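Local coordinates for protein MlnD (PDB 5IL5) that forms the dehydratase domain of a trans-AT polyketide synthase and probably removes water from carrier-bound acyl intermediates during macrolactin assembly, at residues V253-E258 and V269-N274; I245-T250 and G277-L282; L185-H190 and K214-E219; G196-K201 and I226-E231. All blocks are in the same frame, centred on the assembly; numbering follows the deposited sequence.

All four contacts lie in the predicted C-terminal hotdog fold, where antiparallel strands wrap helix 215-229. Contact 1 is the hairpin of strands 254-258 and 266-272; contact 2, centred about 9 Å away, adds strand 278-286 through Val269 N and Leu282 O (2.6 Å). On the other flank, Val255 O and Leu200 N (2.7 Å) tie contact 1 to contact 4. Contacts 3 and 4 use opposite ends of the helix, with centres about 14 Å apart. Contact 3 holds Glu219, probably at the position of the family's active-site aspartate, and meets contact 2 where Met280 CE packs on Ile218 CD1 (3.4 Å).

Contact 1: residues V253-E258 and V269-N274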
loop_
_atom_site.group_PDB
_atom_site.type_symbol
_atom_site.label_atom_id
_atom_site.label_comp_id
_atom_site.label_asym_id
_atom_site.label_seq_id
_atom_site.Cartn_x
_atom_site.Cartn_y
_atom_site.Cartn_z
ATOM N N VAL A 253 -1.013 11.022 32.687
ATOM C CA VAL A 253 -0.275 11.472 33.862
ATOM C C VAL A 253 -0.038 10.306 34.812
ATOM O O VAL A 253 1.019 10.217 35.447
ATOM C CB VAL A 253 -1.036 12.601 34.584
ATOM C CG1 VAL A 253 -0.250 13.100 35.792
ATOM C CG2 VAL A 253 -1.327 13.750 33.637
ATOM N N TYR A 254 -1.012 9.405 34.919
ATOM C CA TYR A 254 -0.949 8.310 35.876
ATOM C C TYR A 254 -1.245 6.981 35.200
ATOM O O TYR A 254 -1.919 6.919 34.169
ATOM C CB TYR A 254 -1.941 8.505 37.024
ATOM C CG TYR A 254 -1.679 9.704 37.898
ATOM C CD1 TYR A 254 -0.756 9.640 38.934
ATOM C CD2 TYR A 254 -2.359 10.894 37.697
ATOM C CE1 TYR A 254 -0.521 10.722 39.737
ATOM C CE2 TYR A 254 -2.122 11.984 38.496
ATOM C CZ TYR A 254 -1.201 11.893 39.515
ATOM O OH TYR A 254 -0.966 12.981 40.316
ATOM N N VAL A 255 -0.748 5.911 35.819
ATOM C CA VAL A 255 -1.091 4.543 35.455
ATOM C C VAL A 255 -1.513 3.800 36.721
ATOM O O VAL A 255 -0.748 3.732 37.691
ATOM C CB VAL A 255 0.086 3.835 34.758
ATOM C CG1 VAL A 255 -0.176 2.341 34.596
ATOM C CG2 VAL A 255 0.378 4.487 33.400
ATOM N N TYR A 256 -2.722 3.241 36.713
ATOM C CA TYR A 256 -3.279 2.514 37.854
ATOM C C TYR A 256 -3.553 1.066 37.466
ATOM O O TYR A 256 -4.135 0.808 36.410
ATOM C CB TYR A 256 -4.574 3.175 38.338
ATOM C CG TYR A 256 -5.279 2.413 39.436
ATOM C CD1 TYR A 256 -4.833 2.472 40.752
ATOM C CD2 TYR A 256 -6.389 1.633 39.161
ATOM C CE1 TYR A 256 -5.476 1.778 41.756
ATOM C CE2 TYR A 256 -7.038 0.929 40.160
ATOM C CZ TYR A 256 -6.576 1.007 41.458
ATOM O OH TYR A 256 -7.213 0.309 42.462
ATOM N N ALA A 257 -3.154 0.124 38.325
ATOM C CA ALA A 257 -3.306 -1.302 38.045
ATOM C C ALA A 257 -3.758 -2.048 39.296
ATOM O O ALA A 257 -3.406 -1.664 40.412
ATOM C CB ALA A 257 -1.985 -1.888 37.522
ATOM N N GLU A 258 -4.530 -3.129 39.110
ATOM C CA GLU A 258 -5.029 -3.873 40.264
ATOM C C GLU A 258 -5.368 -5.322 39.919
ATOM O O GLU A 258 -5.429 -5.721 38.754
ATOM C CB GLU A 258 -6.269 -3.201 40.863
ATOM C CG GLU A 258 -7.391 -2.953 39.876
ATOM C CD GLU A 258 -8.666 -2.525 40.577
ATOM O OE1 GLU A 258 -8.561 -1.874 41.645
ATOM O OE2 GLU A 258 -9.766 -2.848 40.071
ATOM N N VAL A 269 -5.775 -2.543 34.037
ATOM C CA VAL A 269 -4.893 -1.383 34.054
ATOM C C VAL A 269 -5.596 -0.190 33.426
ATOM O O VAL A 269 -6.458 -0.341 32.556
ATOM C CB VAL A 269 -3.560 -1.661 33.340
ATOM C CG1 VAL A 269 -2.544 -0.606 33.757
ATOM C CG2 VAL A 269 -3.073 -3.069 33.640
ATOM N N TYR A 270 -5.234 1.006 33.888
ATOM C CA TYR A 270 -5.825 2.239 33.388
ATOM C C TYR A 270 -4.770 3.324 33.222
ATOM O O TYR A 270 -3.902 3.490 34.081
ATOM C CB TYR A 270 -6.913 2.754 34.333
ATOM C CG TYR A 270 -7.976 1.736 34.653
ATOM C CD1 TYR A 270 -7.801 0.806 35.666
ATOM C CD2 TYR A 270 -9.158 1.705 33.936
ATOM C CE1 TYR A 270 -8.781 -0.124 35.958
ATOM C CE2 TYR A 270 -10.138 0.781 34.213
ATOM C CZ TYR A 270 -9.945 -0.136 35.224
ATOM O OH TYR A 270 -10.923 -1.061 35.505
ATOM N N VAL A 271 -4.856 4.058 32.114
ATOM C CA VAL A 271 -4.112 5.300 31.923
ATOM C C VAL A 271 -5.054 6.454 32.236
ATOM O O VAL A 271 -6.190 6.487 31.748
ATOM C CB VAL A 271 -3.554 5.410 30.492
ATOM C CG1 VAL A 271 -2.782 6.712 30.313
ATOM C CG2 VAL A 271 -2.666 4.225 30.172
ATOM N N LEU A 272 -4.583 7.405 33.038
ATOM C CA LEU A 272 -5.432 8.433 33.621
ATOM C C LEU A 272 -4.886 9.822 33.323
ATOM O O LEU A 272 -3.677 10.008 33.180
ATOM C CB LEU A 272 -5.528 8.248 35.134
ATOM C CG LEU A 272 -5.703 6.807 35.608
ATOM C CD1 LEU A 272 -5.610 6.757 37.100
ATOM C CD2 LEU A 272 -7.045 6.268 35.149
ATOM N N ASP A 273 -5.783 10.803 33.257
ATOM C CA ASP A 273 -5.369 12.193 33.109
ATOM C C ASP A 273 -4.943 12.746 34.472
ATOM O O ASP A 273 -4.842 12.020 35.466
ATOM C CB ASP A 273 -6.489 13.024 32.481
ATOM C CG ASP A 273 -7.752 13.030 33.311
ATOM O OD1 ASP A 273 -7.673 12.819 34.535
ATOM O OD2 ASP A 273 -8.830 13.262 32.734
ATOM N N ASN A 274 -4.690 14.056 34.534
ATOM C CA ASN A 274 -4.199 14.655 35.768
ATOM C C ASN A 274 -5.192 14.535 36.920
ATOM O O ASN A 274 -4.802 14.740 38.076
ATOM C CB ASN A 274 -3.848 16.128 35.534
ATOM C CG ASN A 274 -4.988 16.910 34.908
ATOM O OD1 ASN A 274 -6.141 16.500 34.963
ATOM N ND2 ASN A 274 -4.669 18.062 34.338
HETATM O O HOH W 1 -11.615 -2.777 37.484
#
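Tyr256 and Tyr270 lie side by side and point the same way from neighbouring strands, with Tyr270 CD1 in the plane of the Tyr256 ring, at its edge, 3.9 Å from Tyr256 CD2. The two rings start differently: Tyr256 CG stands anti to the backbone N (chi1 175°), whereas Tyr270 CG lies beside its own (chi1 -54°), which helps set Tyr270 CD1 against the edge of the Tyr256 ring. Beyond the rings, Tyr256 OH donates to Glu258 OE1 (2.7 Å), and a water joins Glu258 OE2 to Tyr270 OH, so the carboxylate meets one phenol directly and the other through water. On the same face Leu272 CD1 lies against Tyr256 CB (3.9 Å) and almost as close to Tyr254 CB. The Tyr254 ring turns its edge to the backbone that follows strand 266-272, Asp273 O lying in the ring plane, 3.5 Å from Tyr254 CD2. The opposite face carries Val255, Ala257, Val269 and Val271. Here Val269 CG1 slants across to Val255 CG1 (3.9 Å) and also touches the methyl of Ala257; Val255, Val269 and Val271 pack against helix 215-229. Between the faces the backbones pair in antiparallel register, Tyr256 and Tyr270 exchanging two bonds. Near the start of segment 253-258 the register slips: Val253 N (2.9 Å) and Tyr254 N (3.2 Å) both donate to Leu272 O, the first nearly straight along the C=O. Val253 CG2 then rests on the Asn274 backbone. The arrangement is a beta hairpin carrying a classic beta bulge, two strands of the antiparallel sheet that wraps the helix of a hotdog fold.

Contact 2: residues I245-T250 and G277-L282; sequences IFDHET and GILMEL
At the classic beta bulge where Leu279 and Met280 both face Val271, strand 278-286 of the C-terminal hotdog fold meets Phe246 and Asp247, just after strand 239-245 ends. The strand turns a corner at Leu279, whose carbonyl O takes two backbone bonds from the residues that follow strand 239-245. Phe246 N (2.8 Å) approaches that oxygen from above the carbonyl plane, while Asp247 N (3.1 Å) lies in the plane, on a lone pair. Just before them Ile245 pairs with Met280, Ile245 CG1 facing the sulfur. The Phe246 ring runs beside Ile278, pointing the same way, with CE2 4.0 Å from Ile278 CG2. The same ring atom is 3.8 Å from Glu281 CB, which sits at the ring edge in its plane. Glu281 is extended, and its carboxylate lies nearly coplanar with the ring, 21° off. Tyr147 and Asn149 add further contacts to Phe246. Asp247 holds the following turn: its OD1 accepts from Glu249 N, making an Asx turn, and from Thr250 N (3.0 Å), the first nearly along the C-O axis and the second from above the carboxylate plane. That fold brings Thr250 back toward the bulge, where the Leu279 side chain crosses it at about a right angle. Leu279 CD2 touches both ends of the turn, 3.7 Å from Thr250 CB and 3.8 Å from Asp247 CB.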
loop_
_atom_site.group_PDB
_atom_site.type_symbol
_atom_site.label_atom_id
_atom_site.label_comp_id
_atom_site.label_asym_id
_atom_site.label_seq_id
_atom_site.Cartn_x
_atom_site.Cartn_y
_atom_site.Cartn_z
ATOM N N ILE A 245 -9.589 2.700 24.036
ATOM C CA ILE A 245 -8.886 3.976 23.963
ATOM C C ILE A 245 -9.959 5.053 23.984
ATOM O O ILE A 245 -10.565 5.355 22.948
ATOM C CB ILE A 245 -8.008 4.088 22.714
ATOM C CG1 ILE A 245 -7.095 2.870 22.569
ATOM C CG2 ILE A 245 -7.151 5.346 22.769
ATOM C CD1 ILE A 245 -6.802 2.559 21.142
ATOM N N PHE A 246 -10.183 5.652 25.156
ATOM C CA PHE A 246 -11.241 6.645 25.308
ATOM C C PHE A 246 -10.803 8.025 24.842
ATOM O O PHE A 246 -11.615 8.799 24.320
ATOM C CB PHE A 246 -11.674 6.711 26.769
ATOM C CG PHE A 246 -12.181 5.414 27.309
ATOM C CD1 PHE A 246 -13.503 5.050 27.133
ATOM C CD2 PHE A 246 -11.337 4.557 27.993
ATOM C CE1 PHE A 246 -13.975 3.856 27.633
ATOM C CE2 PHE A 246 -11.806 3.361 28.493
ATOM C CZ PHE A 246 -13.126 3.011 28.314
ATOM N N ASP A 247 -9.528 8.352 25.026
ATOM C CA ASP A 247 -9.056 9.715 24.810
ATOM C C ASP A 247 -7.549 9.646 24.615
ATOM O O ASP A 247 -6.816 9.333 25.558
ATOM C CB ASP A 247 -9.425 10.608 25.991
ATOM C CG ASP A 247 -9.073 12.065 25.759
ATOM O OD1 ASP A 247 -8.305 12.352 24.813
ATOM O OD2 ASP A 247 -9.573 12.927 26.518
ATOM N N HIS A 248 -7.096 9.939 23.401
ATOM C CA HIS A 248 -5.681 9.933 23.076
ATOM C C HIS A 248 -5.105 11.328 22.912
ATOM O O HIS A 248 -3.915 11.457 22.604
ATOM C CB HIS A 248 -5.453 9.137 21.796
ATOM C CG HIS A 248 -6.175 9.698 20.613
ATOM N ND1 HIS A 248 -5.788 10.868 19.996
ATOM C CD2 HIS A 248 -7.277 9.269 19.954
ATOM C CE1 HIS A 248 -6.609 11.125 18.993
ATOM N NE2 HIS A 248 -7.520 10.170 18.947
ATOM N N GLU A 249 -5.909 12.373 23.116
ATOM C CA GLU A 249 -5.412 13.741 23.052
ATOM C C GLU A 249 -5.044 14.276 24.430
ATOM O O GLU A 249 -4.064 15.017 24.560
ATOM C CB GLU A 249 -6.451 14.658 22.398
ATOM C CG GLU A 249 -6.670 14.412 20.909
ATOM C CD GLU A 249 -7.949 15.042 20.390
ATOM O OE1 GLU A 249 -8.768 15.498 21.211
ATOM O OE2 GLU A 249 -8.127 15.100 19.156
ATOM N N THR A 250 -5.801 13.920 25.469
ATOM C CA THR A 250 -5.478 14.400 26.806
ATOM C C THR A 250 -4.172 13.781 27.284
ATOM O O THR A 250 -3.896 12.604 27.039
ATOM C CB THR A 250 -6.599 14.085 27.791
ATOM O OG1 THR A 250 -7.838 14.569 27.268
ATOM C CG2 THR A 250 -6.338 14.800 29.106
ATOM N N GLY A 277 -9.210 10.844 35.248
ATOM C CA GLY A 277 -10.121 10.487 34.170
ATOM C C GLY A 277 -9.485 9.421 33.283
ATOM O O GLY A 277 -8.356 9.582 32.805
ATOM N N ILE A 278 -10.209 8.328 33.057
ATOM C CA ILE A 278 -9.635 7.186 32.352
ATOM C C ILE A 278 -9.492 7.507 30.869
ATOM O O ILE A 278 -10.476 7.801 30.180
ATOM C CB ILE A 278 -10.480 5.924 32.569
ATOM C CG1 ILE A 278 -10.492 5.550 34.058
ATOM C CG2 ILE A 278 -9.924 4.769 31.737
ATOM C CD1 ILE A 278 -11.503 4.469 34.445
ATOM N N LEU A 279 -8.257 7.432 30.369
ATOM C CA LEU A 279 -7.956 7.673 28.964
ATOM C C LEU A 279 -7.846 6.386 28.166
ATOM O O LEU A 279 -8.109 6.391 26.960
ATOM C CB LEU A 279 -6.632 8.442 28.827
ATOM C CG LEU A 279 -6.447 9.699 29.680
ATOM C CD1 LEU A 279 -5.023 10.228 29.619
ATOM C CD2 LEU A 279 -7.406 10.768 29.219
ATOM N N MET A 280 -7.442 5.295 28.814
ATOM C CA MET A 280 -7.278 4.004 28.162
ATOM C C MET A 280 -7.368 2.922 29.230
ATOM O O MET A 280 -6.870 3.104 30.343
ATOM C CB MET A 280 -5.942 3.923 27.412
ATOM C CG MET A 280 -5.683 2.601 26.710
ATOM S SD MET A 280 -4.183 2.647 25.702
ATOM C CE MET A 280 -2.940 2.699 26.975
ATOM N N GLU A 281 -8.012 1.812 28.887
ATOM C CA GLU A 281 -8.243 0.709 29.810
ATOM C C GLU A 281 -7.691 -0.562 29.189
ATOM O O GLU A 281 -7.977 -0.854 28.025
ATOM C CB GLU A 281 -9.747 0.548 30.106
ATOM C CG GLU A 281 -10.099 -0.619 31.022
ATOM C CD GLU A 281 -11.594 -0.822 31.168
ATOM O OE1 GLU A 281 -12.357 -0.140 30.450
ATOM O OE2 GLU A 281 -11.993 -1.679 31.992
ATOM N N LEU A 282 -6.919 -1.325 29.963
ATOM C CA LEU A 282 -6.570 -2.698 29.603
ATOM C C LEU A 282 -7.118 -3.634 30.666
ATOM O O LEU A 282 -6.629 -3.655 31.802
ATOM C CB LEU A 282 -5.062 -2.901 29.450
ATOM C CG LEU A 282 -4.477 -2.514 28.098
ATOM C CD1 LEU A 282 -4.204 -1.029 28.067
ATOM C CD2 LEU A 282 -3.229 -3.335 27.804
#

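Contact 3: residues L185-H190 and K214-E219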
loop_
_atom_site.group_PDB
_atom_site.type_symbol
_atom_site.label_atom_id
_atom_site.label_comp_id
_atom_site.label_asym_id
_atom_site.label_seq_id
_atom_site.Cartn_x
_atom_site.Cartn_y
_atom_site.Cartn_z
ATOM N N LEU A 185 11.978 4.218 27.318
ATOM C CA LEU A 185 10.772 3.604 27.860
ATOM C C LEU A 185 10.658 3.777 29.372
ATOM O O LEU A 185 9.843 3.104 30.009
ATOM C CB LEU A 185 10.733 2.122 27.498
ATOM C CG LEU A 185 10.456 1.825 26.028
ATOM C CD1 LEU A 185 10.901 0.422 25.667
ATOM C CD2 LEU A 185 8.980 1.994 25.751
ATOM N N LYS A 186 11.456 4.671 29.954
ATOM C CA LYS A 186 11.442 4.920 31.393
ATOM C C LYS A 186 10.687 6.222 31.655
ATOM O O LYS A 186 11.268 7.294 31.827
ATOM C CB LYS A 186 12.865 4.964 31.935
ATOM C CG LYS A 186 13.506 3.598 32.034
ATOM C CD LYS A 186 14.768 3.642 32.861
ATOM C CE LYS A 186 15.602 2.402 32.645
ATOM N NZ LYS A 186 16.570 2.201 33.755
ATOM N N ALA A 187 9.358 6.112 31.673
ATOM C CA ALA A 187 8.484 7.253 31.895
ATOM C C ALA A 187 8.000 7.377 33.336
ATOM O O ALA A 187 7.441 8.418 33.696
ATOM C CB ALA A 187 7.276 7.164 30.958
ATOM N N ALA A 188 8.186 6.351 34.159
ATOM C CA ALA A 188 7.734 6.394 35.545
ATOM C C ALA A 188 8.593 7.355 36.364
ATOM O O ALA A 188 9.822 7.227 36.396
ATOM C CB ALA A 188 7.772 4.992 36.150
ATOM N N GLU A 189 7.945 8.323 37.017
ATOM C CA GLU A 189 8.636 9.238 37.920
ATOM C C GLU A 189 8.636 8.730 39.360
ATOM O O GLU A 189 9.658 8.832 40.046
ATOM C CB GLU A 189 8.013 10.637 37.859
ATOM C CG GLU A 189 8.296 11.412 36.570
ATOM C CD GLU A 189 8.126 12.906 36.745
ATOM O OE1 GLU A 189 7.444 13.317 37.708
ATOM O OE2 GLU A 189 8.673 13.670 35.919
ATOM N N HIS A 190 7.512 8.199 39.844
ATOM C CA HIS A 190 7.478 7.588 41.168
ATOM C C HIS A 190 6.269 6.662 41.251
ATOM O O HIS A 190 5.384 6.682 40.392
ATOM C CB HIS A 190 7.461 8.637 42.285
ATOM C CG HIS A 190 6.295 9.571 42.227
ATOM N ND1 HIS A 190 5.034 9.216 42.653
ATOM C CD2 HIS A 190 6.203 10.853 41.800
ATOM C CE1 HIS A 190 4.213 10.239 42.491
ATOM N NE2 HIS A 190 4.898 11.245 41.976
ATOM N N LYS A 214 1.546 6.196 22.843
ATOM C CA LYS A 214 2.980 6.422 22.889
ATOM C C LYS A 214 3.690 5.205 23.476
ATOM O O LYS A 214 3.169 4.561 24.391
ATOM C CB LYS A 214 3.340 7.660 23.700
ATOM C CG LYS A 214 2.965 8.960 23.040
ATOM C CD LYS A 214 3.549 10.123 23.809
ATOM C CE LYS A 214 3.192 11.443 23.163
ATOM N NZ LYS A 214 3.609 12.613 23.989
ATOM N N PRO A 215 4.882 4.866 22.978
ATOM C CA PRO A 215 5.539 3.648 23.474
ATOM C C PRO A 215 5.799 3.673 24.971
ATOM O O PRO A 215 5.564 2.664 25.650
ATOM C CB PRO A 215 6.842 3.601 22.656
ATOM C CG PRO A 215 7.070 4.997 22.223
ATOM C CD PRO A 215 5.711 5.561 21.977
ATOM N N GLU A 216 6.262 4.804 25.513
ATOM C CA GLU A 216 6.575 4.851 26.937
ATOM C C GLU A 216 5.318 4.829 27.795
ATOM O O GLU A 216 5.352 4.305 28.915
ATOM C CB GLU A 216 7.439 6.070 27.270
ATOM C CG GLU A 216 6.741 7.427 27.286
ATOM C CD GLU A 216 6.512 7.999 25.907
ATOM O OE1 GLU A 216 6.919 7.363 24.913
ATOM O OE2 GLU A 216 5.941 9.105 25.824
ATOM N N VAL A 217 4.204 5.371 27.300
ATOM C CA VAL A 217 2.964 5.339 28.072
ATOM C C VAL A 217 2.455 3.908 28.211
ATOM O O VAL A 217 2.182 3.437 29.321
ATOM C CB VAL A 217 1.907 6.259 27.437
ATOM C CG1 VAL A 217 0.582 6.155 28.189
ATOM C CG2 VAL A 217 2.387 7.693 27.452
ATOM N N ILE A 218 2.303 3.197 27.094
ATOM C CA ILE A 218 1.791 1.836 27.171
ATOM C C ILE A 218 2.795 0.899 27.832
ATOM O O ILE A 218 2.400 -0.137 28.374
ATOM C CB ILE A 218 1.374 1.336 25.771
ATOM C CG1 ILE A 218 0.589 0.022 25.866
ATOM C CG2 ILE A 218 2.582 1.148 24.859
ATOM C CD1 ILE A 218 -0.796 0.149 26.468
ATOM N N GLU A 219 4.091 1.222 27.803
ATOM C CA GLU A 219 5.053 0.395 28.525
ATOM C C GLU A 219 4.983 0.635 30.027
ATOM O O GLU A 219 5.254 -0.281 30.810
ATOM C CB GLU A 219 6.468 0.650 28.013
ATOM C CG GLU A 219 7.484 -0.367 28.501
ATOM C CD GLU A 219 7.165 -1.781 28.071
ATOM O OE1 GLU A 219 6.459 -1.963 27.058
ATOM O OE2 GLU A 219 7.613 -2.716 28.761
#
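Leu185 lays its CD2 methyl against the first turn of helix 215-229, and this is the tight part of the contact. The methyl lies 3.6 Å from Glu219 CB and 3.5 Å from Pro215 O, which Glu219 N also uses. Leu185 and Glu219 slant past each other, so the methyl meets the aliphatic root of the glutamate; Glu219 bends at chi2 (61°), and its OE2 bonds to Tyr179 OH. Beside it, Ala187 points at the helix, its CB 3.7 Å from Glu216 CG. Glu216 CG sits between the backbone N and the carbonyl carbon (chi1 75°), and a further bend carries the carboxylate away to Lys205 N. No hydrogen bond crosses between the two segments. On the looser side the partly exposed Pro215 ring meets the Leu185 methyl through CB (4.1 Å), and Lys186 points away from helix 215-229. Gln223, whose side chain takes Leu185 O, follows Glu219 with the spacing of the Asp-x-x-x-Gln motif of related dehydratases, glutamate replacing the aspartate, consistent with an active site here. Ile59 of strand 59-61 touches both Leu185 and Glu219, strand 188-194 leads on into the sheet, and Lys186 and Ala188 rest on helix 167-176.

Contact 4: residues G196-K201 and I226-E231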
loop_
_atom_site.group_PDB
_atom_site.type_symbol
_atom_site.label_atom_id
_atom_site.label_comp_id
_atom_site.label_asym_id
_atom_site.label_seq_id
_atom_site.Cartn_x
_atom_site.Cartn_y
_atom_site.Cartn_z
ATOM N N GLY A 196 -1.973 -4.725 46.693
ATOM C CA GLY A 196 -2.044 -5.256 45.345
ATOM C C GLY A 196 -2.599 -4.254 44.362
ATOM O O GLY A 196 -3.227 -4.637 43.368
ATOM N N GLN A 197 -2.381 -2.971 44.627
ATOM C CA GLN A 197 -2.746 -1.885 43.738
ATOM C C GLN A 197 -1.540 -0.965 43.617
ATOM O O GLN A 197 -0.744 -0.853 44.551
ATOM C CB GLN A 197 -3.960 -1.120 44.283
ATOM C CG GLN A 197 -5.152 -2.007 44.648
ATOM C CD GLN A 197 -6.248 -1.237 45.370
ATOM O OE1 GLN A 197 -5.993 -0.199 45.991
ATOM N NE2 GLN A 197 -7.478 -1.740 45.284
ATOM N N VAL A 198 -1.381 -0.334 42.456
ATOM C CA VAL A 198 -0.226 0.524 42.208
ATOM C C VAL A 198 -0.676 1.715 41.377
ATOM O O VAL A 198 -1.424 1.554 40.407
ATOM C CB VAL A 198 0.919 -0.235 41.500
ATOM C CG1 VAL A 198 0.516 -0.658 40.097
ATOM C CG2 VAL A 198 2.189 0.607 41.469
ATOM N N LEU A 199 -0.242 2.911 41.769
ATOM C CA LEU A 199 -0.443 4.122 40.982
ATOM C C LEU A 199 0.924 4.674 40.611
ATOM O O LEU A 199 1.706 5.039 41.494
ATOM C CB LEU A 199 -1.262 5.160 41.753
ATOM C CG LEU A 199 -1.638 6.442 40.999
ATOM C CD1 LEU A 199 -2.528 6.148 39.795
ATOM C CD2 LEU A 199 -2.319 7.434 41.928
ATOM N N LEU A 200 1.203 4.745 39.312
ATOM C CA LEU A 200 2.449 5.307 38.814
ATOM C C LEU A 200 2.244 6.739 38.346
ATOM O O LEU A 200 1.244 7.059 37.700
ATOM C CB LEU A 200 3.006 4.480 37.657
ATOM C CG LEU A 200 3.285 3.002 37.914
ATOM C CD1 LEU A 200 3.898 2.374 36.680
ATOM C CD2 LEU A 200 4.205 2.830 39.106
ATOM N N LYS A 201 3.201 7.595 38.687
ATOM C CA LYS A 201 3.285 8.933 38.122
ATOM C C LYS A 201 4.199 8.871 36.913
ATOM O O LYS A 201 5.364 8.479 37.032
ATOM C CB LYS A 201 3.822 9.945 39.132
ATOM C CG LYS A 201 4.150 11.293 38.505
ATOM C CD LYS A 201 2.899 11.999 38.037
ATOM C CE LYS A 201 3.220 13.408 37.595
ATOM N NZ LYS A 201 3.771 13.402 36.211
ATOM N N ILE A 226 4.049 -5.679 36.018
ATOM C CA ILE A 226 5.201 -6.453 36.469
ATOM C C ILE A 226 5.493 -6.157 37.931
ATOM O O ILE A 226 5.960 -7.025 38.679
ATOM C CB ILE A 226 6.432 -6.125 35.607
ATOM C CG1 ILE A 226 6.212 -6.440 34.136
ATOM C CG2 ILE A 226 7.652 -6.895 36.099
ATOM C CD1 ILE A 226 7.199 -5.708 33.284
ATOM N N TYR A 227 5.223 -4.925 38.359
ATOM C CA TYR A 227 5.503 -4.539 39.733
ATOM C C TYR A 227 4.551 -5.230 40.701
ATOM O O TYR A 227 4.971 -5.737 41.747
ATOM C CB TYR A 227 5.421 -3.018 39.864
ATOM C CG TYR A 227 5.991 -2.516 41.159
ATOM C CD1 TYR A 227 7.337 -2.190 41.265
ATOM C CD2 TYR A 227 5.194 -2.391 42.287
ATOM C CE1 TYR A 227 7.868 -1.745 42.453
ATOM C CE2 TYR A 227 5.717 -1.947 43.477
ATOM C CZ TYR A 227 7.052 -1.626 43.557
ATOM O OH TYR A 227 7.572 -1.181 44.748
ATOM N N LEU A 228 3.261 -5.254 40.368
ATOM C CA LEU A 228 2.294 -5.993 41.171
ATOM C C LEU A 228 2.541 -7.489 41.095
ATOM O O LEU A 228 2.535 -8.178 42.119
ATOM C CB LEU A 228 0.872 -5.694 40.716
ATOM C CG LEU A 228 0.277 -4.330 41.064
ATOM C CD1 LEU A 228 -1.204 -4.379 40.723
ATOM C CD2 LEU A 228 0.519 -3.907 42.510
ATOM N N ALA A 229 2.785 -8.007 39.890
ATOM C CA ALA A 229 2.928 -9.448 39.718
ATOM C C ALA A 229 4.251 -9.950 40.289
ATOM O O ALA A 229 4.300 -11.017 40.916
ATOM C CB ALA A 229 2.811 -9.789 38.233
ATOM N N GLY A 230 5.327 -9.200 40.094
ATOM C CA GLY A 230 6.617 -9.591 40.649
ATOM C C GLY A 230 7.110 -10.905 40.070
ATOM O O GLY A 230 7.176 -11.078 38.849
ATOM N N GLU A 231 7.477 -11.849 40.947
ATOM C CA GLU A 231 7.904 -13.159 40.462
ATOM C C GLU A 231 6.801 -13.811 39.648
ATOM O O GLU A 231 7.081 -14.572 38.715
ATOM C CB GLU A 231 8.356 -14.079 41.596
ATOM C CG GLU A 231 9.407 -13.461 42.508
ATOM C CD GLU A 231 10.032 -14.469 43.461
ATOM O OE1 GLU A 231 9.770 -14.383 44.678
ATOM O OE2 GLU A 231 10.792 -15.348 42.982
#
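Val198 CG2 lies obliquely to the Tyr227 ring, 4.3 Å from Tyr227 CD2, while Phe170 meets the same ring with the two planes about 25° apart. The Tyr227 hydroxyl is bonded to Arg173, so helix 167-176 supports the ring beside the strand. A second flat group, the peptide joining Gly196 to Gln197, has both Leu228 methyls over one face, CD1 above Gly196 O (3.3 Å) and CD2 above Gly196 C (3.6 Å). This is helix-on-sheet packing of the hotdog fold, the last turn of helix 215-229 resting on the beginning of strand 197-202. Both Tyr227 and Leu228 point at the strand, but Leu228 makes most of the helix's share of the contact, and no hydrogen bond crosses it. Val198 is the strand's main partner: it points at the helix, also touching Ala257 and Cys191 of the adjoining strands, while Gln197 points away from the helix and packs on Phe157 and Tyr256. Gly196, with positive phi, is exposed at the surface. Gly230, just after the helix, also has positive phi, and its N still bonds to Ile226 O. Between strand and helix, Val198 CG1, set between its backbone N and carbonyl carbon (chi1 66°), slants against Leu228 CG at 3.8 Å.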